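Local coordinates for ChrR-like cupin domain-containing protein (Ralstonia eutropha JMP134, PDB 3EBR), which is of unknown function but adopts a cupin fold related to the ChrR cupin domain and assembles as a tetramer, at residues Val66-Gln70 with Gly71-Tyr75; Val130-Trp133 with Lys134-Met137; Tyr89-Ala92 with Ser93-His96. All blocks are in the same frame, centred on the assembly; numbering follows the deposited sequence.

Interaction 1: Val66-Gln70 with Gly71-Tyr75; sequences VYTVQ and GSWRY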
loop_
_atom_site.group_PDB
_atom_site.type_symbol
_atom_site.label_atom_id
_atom_site.label_comp_id
_atom_site.label_asym_id
_atom_site.label_seq_id
_atom_site.Cartn_x
_atom_site.Cartn_y
_atom_site.Cartn_z
ATOM N N VAL A 66 7.039 -11.366 7.249
ATOM C CA VAL A 66 7.730 -12.645 7.187
ATOM C C VAL A 66 6.932 -13.741 7.889
ATOM O O VAL A 66 6.646 -13.607 9.074
ATOM C CB VAL A 66 9.130 -12.606 7.853
ATOM C CG1 VAL A 66 9.802 -13.952 7.686
ATOM C CG2 VAL A 66 10.011 -11.517 7.270
ATOM N N TYR A 67 6.548 -14.783 7.138
ATOM C CA TYR A 67 5.879 -15.966 7.656
ATOM C C TYR A 67 6.935 -17.085 7.606
ATOM O O TYR A 67 7.426 -17.425 6.526
ATOM C CB TYR A 67 4.644 -16.358 6.860
ATOM C CG TYR A 67 4.090 -17.690 7.315
ATOM C CD1 TYR A 67 3.409 -17.800 8.520
ATOM C CD2 TYR A 67 4.275 -18.845 6.556
ATOM C CE1 TYR A 67 2.910 -19.034 8.963
ATOM C CE2 TYR A 67 3.787 -20.085 6.993
ATOM C CZ TYR A 67 3.098 -20.165 8.190
ATOM O OH TYR A 67 2.611 -21.370 8.609
ATOM N N THR A 68 7.250 -17.668 8.758
ATOM C CA THR A 68 8.257 -18.723 8.859
ATOM C C THR A 68 7.627 -20.075 8.538
ATOM O O THR A 68 6.786 -20.573 9.297
ATOM C CB THR A 68 8.871 -18.726 10.259
ATOM O OG1 THR A 68 9.354 -17.407 10.542
ATOM C CG2 THR A 68 10.005 -19.749 10.373
ATOM N N VAL A 69 8.037 -20.656 7.411
ATOM C CA VAL A 69 7.505 -21.946 6.949
ATOM C C VAL A 69 8.133 -23.037 7.816
ATOM O O VAL A 69 7.422 -23.926 8.289
ATOM C CB VAL A 69 7.722 -22.143 5.442
ATOM C CG1 VAL A 69 7.147 -23.460 4.991
ATOM C CG2 VAL A 69 7.052 -21.010 4.678
ATOM N N GLN A 70 9.454 -22.976 8.003
ATOM C CA GLN A 70 10.148 -23.909 8.901
ATOM C C GLN A 70 11.436 -23.302 9.423
ATOM O O GLN A 70 11.964 -22.351 8.842
ATOM C CB GLN A 70 10.454 -25.270 8.268
ATOM C CG GLN A 70 11.449 -25.299 7.120
ATOM C CD GLN A 70 12.016 -26.695 6.917
ATOM O OE1 GLN A 70 11.284 -27.684 6.937
ATOM N NE2 GLN A 70 13.325 -26.777 6.718
ATOM N N GLY A 71 11.938 -23.909 10.496
ATOM C CA GLY A 71 13.150 -23.481 11.160
ATOM C C GLY A 71 12.866 -22.347 12.117
ATOM O O GLY A 71 11.708 -21.939 12.287
ATOM N N SER A 72 13.923 -21.867 12.776
ATOM C CA SER A 72 13.822 -20.752 13.724
ATOM C C SER A 72 14.933 -19.752 13.461
ATOM O O SER A 72 16.046 -20.139 13.112
ATOM C CB SER A 72 13.882 -21.226 15.173
ATOM O OG SER A 72 12.925 -22.234 15.416
ATOM N N TRP A 73 14.620 -18.475 13.635
ATOM C CA TRP A 73 15.579 -17.399 13.420
ATOM C C TRP A 73 15.206 -16.218 14.296
ATOM O O TRP A 73 14.175 -16.236 14.974
ATOM C CB TRP A 73 15.625 -17.022 11.937
ATOM C CG TRP A 73 14.325 -16.538 11.413
ATOM C CD1 TRP A 73 13.327 -17.293 10.895
ATOM C CD2 TRP A 73 13.875 -15.181 11.361
ATOM N NE1 TRP A 73 12.281 -16.498 10.532
ATOM C CE2 TRP A 73 12.585 -15.194 10.805
ATOM C CE3 TRP A 73 14.438 -13.959 11.738
ATOM C CZ2 TRP A 73 11.843 -14.026 10.606
ATOM C CZ3 TRP A 73 13.710 -12.809 11.554
ATOM C CH2 TRP A 73 12.423 -12.842 10.990
ATOM N N ARG A 74 16.062 -15.206 14.278
ATOM C CA ARG A 74 15.880 -13.991 15.058
ATOM C C ARG A 74 16.754 -12.870 14.548
ATOM O O ARG A 74 17.602 -13.088 13.684
ATOM C CB ARG A 74 16.242 -14.275 16.519
ATOM C CG ARG A 74 17.629 -14.940 16.719
ATOM C CD ARG A 74 17.896 -15.233 18.175
ATOM N NE ARG A 74 18.384 -14.062 18.899
ATOM C CZ ARG A 74 19.667 -13.762 19.148
ATOM N NH1 ARG A 74 20.691 -14.548 18.763
ATOM N NH2 ARG A 74 19.937 -12.643 19.826
ATOM N N TYR A 75 16.514 -11.674 15.081
ATOM C CA TYR A 75 17.303 -10.495 14.785
ATOM C C TYR A 75 18.167 -10.275 16.004
ATOM O O TYR A 75 17.671 -10.422 17.127
ATOM C CB TYR A 75 16.452 -9.251 14.529
ATOM C CG TYR A 75 15.569 -9.337 13.313
ATOM C CD1 TYR A 75 16.129 -9.538 12.051
ATOM C CD2 TYR A 75 14.188 -9.146 13.395
ATOM C CE1 TYR A 75 15.349 -9.585 10.906
ATOM C CE2 TYR A 75 13.382 -9.195 12.235
ATOM C CZ TYR A 75 13.981 -9.403 11.000
ATOM O OH TYR A 75 13.227 -9.497 9.866
#
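The indole N-H of Trp73 reaches back to the hydroxyl of Thr68, Trp73 NE1 donating to Thr68 OG1 over 3.1 Å with an N-H...O angle of 145°, a somewhat bent bond. The oxygen lies at the edge of the ring, 24° out of its plane. Thr68 and Trp73 are five residues apart, and the bond spans the bend between them. Trp73 arrives in this position because CG stands between the backbone N and the carbonyl carbon (chi1 61°), which turns the indole toward the preceding strand. The methyl of Thr68 points to the bend itself, with CG2 3.4 Å from Gly71 O. Gly71 has a positive phi, and there the chain swings away from the strand it has just left.

Farther along the indole, the six-membered ring meets Val66: Val66 CG1 comes to 3.6 Å from Trp73 CZ2, obliquely, in an apolar contact. At the edge of the indole, Trp73 CZ3 lies over one face of the Tyr75 ring, 3.5 Å above the plane and offset toward the rim. Val88, Ile108 and Thr110 also pack on the indole, and a bound PEG molecule lies about 4 Å from the Trp73 side chain. Gln70 NE2 is hydrogen-bonded to Asp107 O.

Strand 64-70 ends in a classic beta bulge, in which Val69 and Gln70 both face Ile109. The chain then passes from the six-stranded sheet to strand 73-75, an outermost strand of the five-stranded sheet within this chain, a sheet-to-sheet crossing of the cupin beta sandwich.

Interaction 2: Val130-Trp133 with Lys134-Met137; sequences VENW and KTSM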
loop_
_atom_site.group_PDB
_atom_site.type_symbol
_atom_site.label_atom_id
_atom_site.label_comp_id
_atom_site.label_asym_id
_atom_site.label_seq_id
_atom_site.Cartn_x
_atom_site.Cartn_y
_atom_site.Cartn_z
ATOM N N VAL A 130 22.726 -2.942 -2.307
ATOM C CA VAL A 130 21.311 -2.610 -2.344
ATOM C C VAL A 130 20.576 -3.696 -3.115
ATOM O O VAL A 130 21.041 -4.091 -4.184
ATOM C CB VAL A 130 21.032 -1.271 -3.029
ATOM C CG1 VAL A 130 19.537 -0.988 -3.014
ATOM C CG2 VAL A 130 21.773 -0.155 -2.337
ATOM N N GLU A 131 19.488 -4.211 -2.542
ATOM C CA GLU A 131 18.629 -5.198 -3.193
ATOM C C GLU A 131 17.263 -4.574 -3.339
ATOM O O GLU A 131 16.718 -4.045 -2.367
ATOM C CB GLU A 131 18.539 -6.522 -2.440
ATOM C CG GLU A 131 19.755 -7.398 -2.639
ATOM C CD GLU A 131 19.917 -7.842 -4.069
ATOM O OE1 GLU A 131 18.927 -8.339 -4.641
ATOM O OE2 GLU A 131 21.038 -7.683 -4.610
ATOM N N ASN A 132 16.729 -4.658 -4.556
ATOM C CA ASN A 132 15.447 -4.100 -4.895
ATOM C C ASN A 132 14.801 -4.944 -5.969
ATOM O O ASN A 132 15.331 -6.007 -6.304
ATOM C CB ASN A 132 15.655 -2.630 -5.301
ATOM C CG ASN A 132 16.630 -2.436 -6.451
ATOM O OD1 ASN A 132 16.922 -3.336 -7.241
ATOM N ND2 ASN A 132 17.134 -1.221 -6.549
ATOM N N TRP A 133 13.675 -4.482 -6.506
ATOM C CA TRP A 133 12.982 -5.211 -7.565
ATOM C C TRP A 133 13.856 -5.371 -8.825
ATOM O O TRP A 133 13.716 -6.373 -9.523
ATOM C CB TRP A 133 11.629 -4.547 -7.931
ATOM C CG TRP A 133 11.700 -3.296 -8.731
ATOM C CD1 TRP A 133 11.652 -2.018 -8.270
ATOM C CD2 TRP A 133 11.819 -3.209 -10.155
ATOM N NE1 TRP A 133 11.740 -1.136 -9.318
ATOM C CE2 TRP A 133 11.844 -1.839 -10.489
ATOM C CE3 TRP A 133 11.911 -4.161 -11.183
ATOM C CZ2 TRP A 133 11.966 -1.391 -11.813
ATOM C CZ3 TRP A 133 12.043 -3.720 -12.500
ATOM C CH2 TRP A 133 12.062 -2.346 -12.806
ATOM N N LYS A 134 14.695 -4.364 -9.128
ATOM C CA LYS A 134 15.580 -4.392 -10.299
ATOM C C LYS A 134 16.639 -5.480 -10.151
ATOM O O LYS A 134 16.836 -6.264 -11.077
ATOM C CB LYS A 134 16.244 -3.030 -10.555
ATOM C CG LYS A 134 15.282 -1.917 -10.911
ATOM C CD LYS A 134 15.992 -0.607 -11.212
ATOM C CE LYS A 134 15.023 0.406 -11.826
ATOM N NZ LYS A 134 15.690 1.704 -12.134
ATOM N N THR A 135 17.297 -5.527 -8.988
ATOM C CA THR A 135 18.318 -6.555 -8.701
ATOM C C THR A 135 17.672 -7.960 -8.619
ATOM O O THR A 135 18.309 -8.955 -8.977
ATOM C CB THR A 135 19.095 -6.267 -7.406
ATOM O OG1 THR A 135 18.184 -6.282 -6.306
ATOM C CG2 THR A 135 19.816 -4.904 -7.468
ATOM N N SER A 136 16.427 -8.023 -8.121
ATOM C CA SER A 136 15.639 -9.262 -8.042
ATOM C C SER A 136 15.305 -9.786 -9.443
ATOM O O SER A 136 15.431 -10.990 -9.728
ATOM C CB SER A 136 14.334 -9.016 -7.290
ATOM O OG SER A 136 14.564 -8.609 -5.957
HETATM N N MSE A 137 14.869 -8.867 -10.302
HETATM C CA MSE A 137 14.534 -9.173 -11.683
HETATM C C MSE A 137 15.783 -9.578 -12.471
HETATM O O MSE A 137 15.710 -10.527 -13.256
HETATM C CB MSE A 137 13.849 -7.961 -12.344
HETATM C CG MSE A 137 13.338 -8.169 -13.763
HETATM SE SE MSE A 137 11.907 -9.476 -13.843
HETATM C CE MSE A 137 10.426 -8.352 -13.100
HETATM O O HOH W 1 16.520 -9.828 -4.474
#
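Over one face of the Trp133 indole lies the aliphatic chain of Lys134, whose CG sits 3.5 Å from the centroid of the six-membered ring and 15° off its normal, a CH-pi contact. The lysine runs extended beyond CG, and CE stays above the same face, near the rim at CZ2. Met137 CB, one helical turn on, approaches obliquely near CE3. Beyond the ring, NZ of Lys134 is bound to Ser93 O of the third subunit, while NE1 of Trp133 makes a weak hydrogen bond to Ala92 O of that chain.

Asn132 and Thr135 form a capping box at the start of the helix. Asn132 OD1 accepts from Thr135 N at 2.8 Å, and Thr135 OG1 accepts in return from Asn132 N at 2.8 Å, in a nearly straight bond (168°). The reciprocal bond depends on the hydroxyl standing between the backbone N and the carbonyl carbon of Thr135 (chi1 62°). The carbonyl of Asn132 takes two donors from Ser136: the amide N, and OG, which comes from above the carbonyl plane at 2.7 Å.

Glu131 folds back, bent at chi2, to put OE1 2.7 Å from Thr135 OG1. A water donates both to this carboxylate oxygen and to Ser136 OG, and a salt bridge joins OE1 to Arg139, farther along the helix.

Strand 127-131, pairing through Glu131 with Leu118, runs directly into helix 133-146, whose first turn packs Trp133, Ser136 and Met137 against Ile36 of strand 30-37.

Interaction 3: Tyr89-Ala92 with Ser93-His96; sequences YETA and STRH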
loop_
_atom_site.group_PDB
_atom_site.type_symbol
_atom_site.label_atom_id
_atom_site.label_comp_id
_atom_site.label_asym_id
_atom_site.label_seq_id
_atom_site.Cartn_x
_atom_site.Cartn_y
_atom_site.Cartn_z
ATOM N N TYR A 89 6.552 -8.742 11.462
ATOM C CA TYR A 89 6.204 -7.562 10.677
ATOM C C TYR A 89 7.255 -6.477 10.935
ATOM O O TYR A 89 7.209 -5.826 11.978
ATOM C CB TYR A 89 4.791 -7.064 11.037
ATOM C CG TYR A 89 4.151 -6.128 9.997
ATOM C CD1 TYR A 89 4.571 -4.788 9.833
ATOM C CD2 TYR A 89 3.083 -6.580 9.197
ATOM C CE1 TYR A 89 3.968 -3.946 8.879
ATOM C CE2 TYR A 89 2.478 -5.746 8.250
ATOM C CZ TYR A 89 2.932 -4.438 8.091
ATOM O OH TYR A 89 2.311 -3.637 7.163
ATOM N N GLU A 90 8.220 -6.328 10.014
ATOM C CA GLU A 90 9.249 -5.295 10.117
ATOM C C GLU A 90 8.646 -3.963 9.599
ATOM O O GLU A 90 7.985 -3.961 8.556
ATOM C CB GLU A 90 10.529 -5.582 9.307
ATOM C CG GLU A 90 11.240 -6.954 9.376
ATOM C CD GLU A 90 12.634 -6.945 8.651
ATOM O OE1 GLU A 90 13.480 -6.076 8.933
ATOM O OE2 GLU A 90 12.946 -7.880 7.876
ATOM N N THR A 91 8.874 -2.852 10.302
ATOM C CA THR A 91 8.375 -1.515 9.900
ATOM C C THR A 91 9.468 -0.686 9.201
ATOM O O THR A 91 10.643 -0.967 9.342
ATOM C CB THR A 91 7.810 -0.747 11.097
ATOM O OG1 THR A 91 8.778 -0.722 12.148
ATOM C CG2 THR A 91 6.557 -1.421 11.610
ATOM N N ALA A 92 9.049 0.347 8.470
ATOM C CA ALA A 92 9.937 1.248 7.695
ATOM C C ALA A 92 11.163 1.864 8.411
ATOM O O ALA A 92 11.134 2.087 9.621
ATOM C CB ALA A 92 9.093 2.365 7.073
ATOM N N SER A 93 12.228 2.071 7.623
ATOM C CA SER A 93 13.511 2.679 8.025
ATOM C C SER A 93 14.135 2.149 9.325
ATOM O O SER A 93 14.550 2.916 10.181
ATOM C CB SER A 93 13.327 4.205 8.085
ATOM O OG SER A 93 12.788 4.671 6.857
ATOM N N THR A 94 14.179 0.830 9.452
ATOM C CA THR A 94 14.743 0.147 10.618
ATOM C C THR A 94 15.884 -0.763 10.155
ATOM O O THR A 94 15.907 -1.198 8.992
ATOM C CB THR A 94 13.658 -0.623 11.377
ATOM O OG1 THR A 94 13.020 -1.538 10.487
ATOM C CG2 THR A 94 12.620 0.350 11.933
ATOM N N ARG A 95 16.809 -1.041 11.083
ATOM C CA ARG A 95 18.011 -1.856 10.842
ATOM C C ARG A 95 17.944 -3.190 11.575
ATOM O O ARG A 95 17.582 -3.230 12.752
ATOM C CB ARG A 95 19.250 -1.045 11.224
ATOM C CG ARG A 95 19.447 0.115 10.265
ATOM C CD ARG A 95 20.489 1.103 10.679
ATOM N NE ARG A 95 20.555 2.195 9.701
ATOM C CZ ARG A 95 21.286 3.307 9.819
ATOM N NH1 ARG A 95 22.094 3.526 10.868
ATOM N NH2 ARG A 95 21.221 4.218 8.843
ATOM N N HIS A 96 18.278 -4.272 10.866
ATOM C CA HIS A 96 18.235 -5.635 11.395
ATOM C C HIS A 96 19.328 -6.552 10.877
ATOM O O HIS A 96 19.667 -6.483 9.697
ATOM C CB HIS A 96 16.916 -6.282 11.010
ATOM C CG HIS A 96 15.733 -5.668 11.668
ATOM N ND1 HIS A 96 14.863 -4.846 10.991
ATOM C CD2 HIS A 96 15.325 -5.678 12.959
ATOM C CE1 HIS A 96 13.940 -4.413 11.828
ATOM N NE2 HIS A 96 14.195 -4.902 13.031
#
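One hydrogen bond joins Thr94 to Thr91: the hydroxyl OG1 of Thr94 donates to Thr91 O over 2.7 Å, nearly in line with the carbonyl (C=O...O angle 162°). It spans the short loop between the strands, and the backbone carbonyl that faces into the loop is its acceptor. The torsion of Thr94 (chi1 56°) sets OG1 between the backbone N and the carbonyl carbon, pointing back across the loop, and leaves Thr94 CG2 beside the oxygen of Ala92, 3.3 Å away. Thr94 CG2 also passes 4.0 Å from Thr91 OG1.

Ser93 takes a left-handed backbone conformation with positive phi, and Ser93 and Thr94 together face His60 in a G1 beta bulge. The loop leads from strand 87-90, the last strand of the six-stranded sheet within this chain, into strand 94-100 of the five-stranded one. In the cupin fold this region carries the second conserved motif, and His96 probably corresponds to its histidine.

Among polar side chains, Glu90 and His96 slide past each other in opposite directions, with Glu90 OE1 2.8 Å from His96 ND1 and the carboxylate turned 86° from the imidazole plane. The other oxygen, OE2, makes a weak hydrogen bond with Tyr75 OH, and His96 NE2 is hydrogen-bonded to His78 NE2. The imidazole also meets the rings of Tyr75 and His78.

Residues here also meet two other chains. Ser93 OG is hydrogen-bonded to Glu117 of the third subunit, whereas Tyr89, on the strand, pairs with a strand of the second subunit in an antiparallel ladder, continuing the sheet across the boundary.

From the N terminus the chain first reaches interaction 1, which closes the bend between strands 64-70 and 73-75, then interaction 3, the turn from 87-90 into 94-100, and last interaction 2, where strand 127-131 enters helix 133-146. All three lie in series; none nests in or crosses another. Interactions 1 and 3 both lead from the six-stranded to the five-stranded sheet, and they touch through Tyr75, which meets Glu90 and His96. Interaction 2 lies across the chain's centre from interaction 1, their centres about 22 Å apart. Within one chain it touches neither, but in the tetramer Trp133 and Lys134 meet the 89-96 turn of the third subunit, while interactions 1 and 3 share the second.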